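Local coordinates for putative YfrE protein (Vibrio parahaemolyticus RIMD 2210633, PDB 3BEE) that is of unknown function but carries TPR-like helices, probably a protein-binding part of a cytochrome c-type biogenesis factor, at residues A13-Y18 against L48-D52. Residues are numbered along the deposited sequence; the frame is centred on the assembly and turned at random.
Sequences ATTLYY and LIAND. With EDO (1,2-ethanediol), chain D.
Leu-48 packs as a knob into a hole on helix 6-18, its isobutyl group seated among Ala-13, Thr-14, Tyr-17 and Tyr-18. CD2 lies against the backbone, 3.8 Å from CA of Thr-14; Ala-13, whose CB is a single methyl 4.1 Å from that CD2, lets the leucine come so close. CD1 touches both tyrosine rings obliquely where they meet: it makes an off-centre CH-pi contact with Tyr-17, 4.1 Å from the ring centroid, and comes within 3.6 Å of CE2 of Tyr-18. The rings also brace each other, CD2 of Tyr-17 resting over the centre of one Tyr-18 face.

The local helix axes run nearly parallel, 20° apart, at a separation of 11.6 Å, which the long phenols can span. With CG anti to the backbone N (chi1 -175°), Tyr-17 carries its ring across to Asp-52, and its OH donates to OD1, which lies at the ring edge near its plane, while the carboxylate stands almost perpendicular to the ring. Tyr-18 OH receives only a weak bond from ND2 of Asn-51, at 3.5 Å; the OD1 of that amide accepts from a 1,2-ethanediol probably left by crystallisation. Thr-14, at the margin, turns its hydroxyl back to Ala-10 O, which lets a polar residue sit beside leucine.

This pairing joins the first and third helices of the TPR-type array, with helix 26-38 also packing on Ala-13. The leucine fills the hole between four residues, and OD2 of Asp-52 is bonded elsewhere, its ion pair with Arg-58 long and weak. A phenol O-H given to OD1 in so buried a place would help to keep the carboxylate charged.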
loop_
_atom_site.group_PDB
_atom_site.type_symbol
_atom_site.label_atom_id
_atom_site.label_comp_id
_atom_site.label_asym_id
_atom_site.label_seq_id
_atom_site.Cartn_x
_atom_site.Cartn_y
_atom_site.Cartn_z
ATOM N N ALA A 13 0.337 -2.491 -10.596
ATOM C CA ALA A 13 -0.205 -1.213 -10.121
ATOM C C ALA A 13 0.918 -0.251 -9.754
ATOM O O ALA A 13 0.842 0.937 -10.067
ATOM C CB ALA A 13 -1.124 -1.415 -8.931
ATOM N N THR A 14 1.953 -0.763 -9.089
ATOM C CA THR A 14 3.089 0.032 -8.616
ATOM C C THR A 14 3.855 0.601 -9.816
ATOM O O THR A 14 4.230 1.774 -9.813
ATOM C CB THR A 14 4.034 -0.831 -7.753
ATOM O OG1 THR A 14 3.311 -1.366 -6.640
ATOM C CG2 THR A 14 5.272 -0.027 -7.258
ATOM N N THR A 15 4.096 -0.221 -10.837
ATOM C CA THR A 15 4.754 0.269 -12.046
ATOM C C THR A 15 3.951 1.406 -12.707
ATOM O O THR A 15 4.500 2.458 -13.020
ATOM C CB THR A 15 5.011 -0.853 -13.070
ATOM O OG1 THR A 15 5.867 -1.842 -12.491
ATOM C CG2 THR A 15 5.702 -0.292 -14.284
ATOM N N LEU A 16 2.654 1.192 -12.915
ATOM C CA LEU A 16 1.813 2.216 -13.525
ATOM C C LEU A 16 1.754 3.488 -12.683
ATOM O O LEU A 16 1.717 4.579 -13.243
ATOM C CB LEU A 16 0.406 1.706 -13.783
ATOM C CG LEU A 16 0.246 0.557 -14.765
ATOM C CD1 LEU A 16 -1.063 -0.076 -14.422
ATOM C CD2 LEU A 16 0.292 0.996 -16.219
ATOM N N TYR A 17 1.776 3.344 -11.356
ATOM C CA TYR A 17 1.810 4.483 -10.447
ATOM C C TYR A 17 3.091 5.337 -10.539
ATOM O O TYR A 17 3.010 6.515 -10.945
ATOM C CB TYR A 17 1.627 4.017 -8.996
ATOM C CG TYR A 17 1.539 5.148 -7.980
ATOM C CD1 TYR A 17 0.324 5.778 -7.726
ATOM C CD2 TYR A 17 2.664 5.561 -7.248
ATOM C CE1 TYR A 17 0.227 6.786 -6.772
ATOM C CE2 TYR A 17 2.584 6.581 -6.294
ATOM C CZ TYR A 17 1.367 7.199 -6.072
ATOM O OH TYR A 17 1.248 8.211 -5.155
ATOM N N TYR A 18 4.239 4.766 -10.098
ATOM C CA TYR A 18 5.548 5.519 -9.949
ATOM C C TYR A 18 6.125 6.043 -11.234
ATOM O O TYR A 18 6.835 7.088 -11.247
ATOM C CB TYR A 18 6.654 4.742 -9.188
ATOM C CG TYR A 18 6.379 4.704 -7.703
ATOM C CD1 TYR A 18 6.451 5.867 -6.926
ATOM C CD2 TYR A 18 5.958 3.526 -7.087
ATOM C CE1 TYR A 18 6.146 5.848 -5.537
ATOM C CE2 TYR A 18 5.639 3.485 -5.724
ATOM C CZ TYR A 18 5.744 4.648 -4.957
ATOM O OH TYR A 18 5.420 4.596 -3.645
ATOM N N LEU A 48 1.493 0.464 -1.319
ATOM C CA LEU A 48 1.290 1.503 -2.344
ATOM C C LEU A 48 0.224 2.523 -1.925
ATOM O O LEU A 48 0.398 3.732 -2.091
ATOM C CB LEU A 48 0.928 0.899 -3.724
ATOM C CG LEU A 48 0.853 1.886 -4.905
ATOM C CD1 LEU A 48 2.195 2.564 -5.132
ATOM C CD2 LEU A 48 0.391 1.245 -6.246
ATOM N N ILE A 49 -0.894 2.022 -1.416
ATOM C CA ILE A 49 -1.998 2.872 -0.985
ATOM C C ILE A 49 -1.555 3.851 0.121
ATOM O O ILE A 49 -1.835 5.075 0.038
ATOM C CB ILE A 49 -3.208 1.999 -0.535
ATOM C CG1 ILE A 49 -3.857 1.293 -1.756
ATOM C CG2 ILE A 49 -4.255 2.840 0.265
ATOM C CD1 ILE A 49 -4.758 0.073 -1.398
ATOM N N ALA A 50 -0.875 3.320 1.140
ATOM C CA ALA A 50 -0.313 4.151 2.246
ATOM C C ALA A 50 0.675 5.178 1.730
ATOM O O ALA A 50 0.655 6.312 2.166
ATOM C CB ALA A 50 0.392 3.274 3.300
ATOM N N ASN A 51 1.579 4.753 0.845
ATOM C CA ASN A 51 2.599 5.630 0.310
ATOM C C ASN A 51 1.942 6.722 -0.481
ATOM O O ASN A 51 2.346 7.855 -0.377
ATOM C CB ASN A 51 3.582 4.857 -0.607
ATOM C CG ASN A 51 4.544 3.985 0.182
ATOM O OD1 ASN A 51 4.618 4.097 1.398
ATOM N ND2 ASN A 51 5.304 3.121 -0.516
ATOM N N ASP A 52 0.933 6.378 -1.283
ATOM C CA ASP A 52 0.204 7.387 -2.042
ATOM C C ASP A 52 -0.466 8.450 -1.140
ATOM O O ASP A 52 -0.407 9.650 -1.428
ATOM C CB ASP A 52 -0.852 6.739 -2.952
ATOM C CG ASP A 52 -1.705 7.780 -3.675
ATOM O OD1 ASP A 52 -1.131 8.547 -4.467
ATOM O OD2 ASP A 52 -2.945 7.837 -3.455
HETATM C C1 EDO D . 7.129 6.697 2.815
HETATM O O1 EDO D . 5.989 6.286 2.028
HETATM C C2 EDO D . 6.951 6.322 4.281
HETATM O O2 EDO D . 7.689 7.250 5.084
#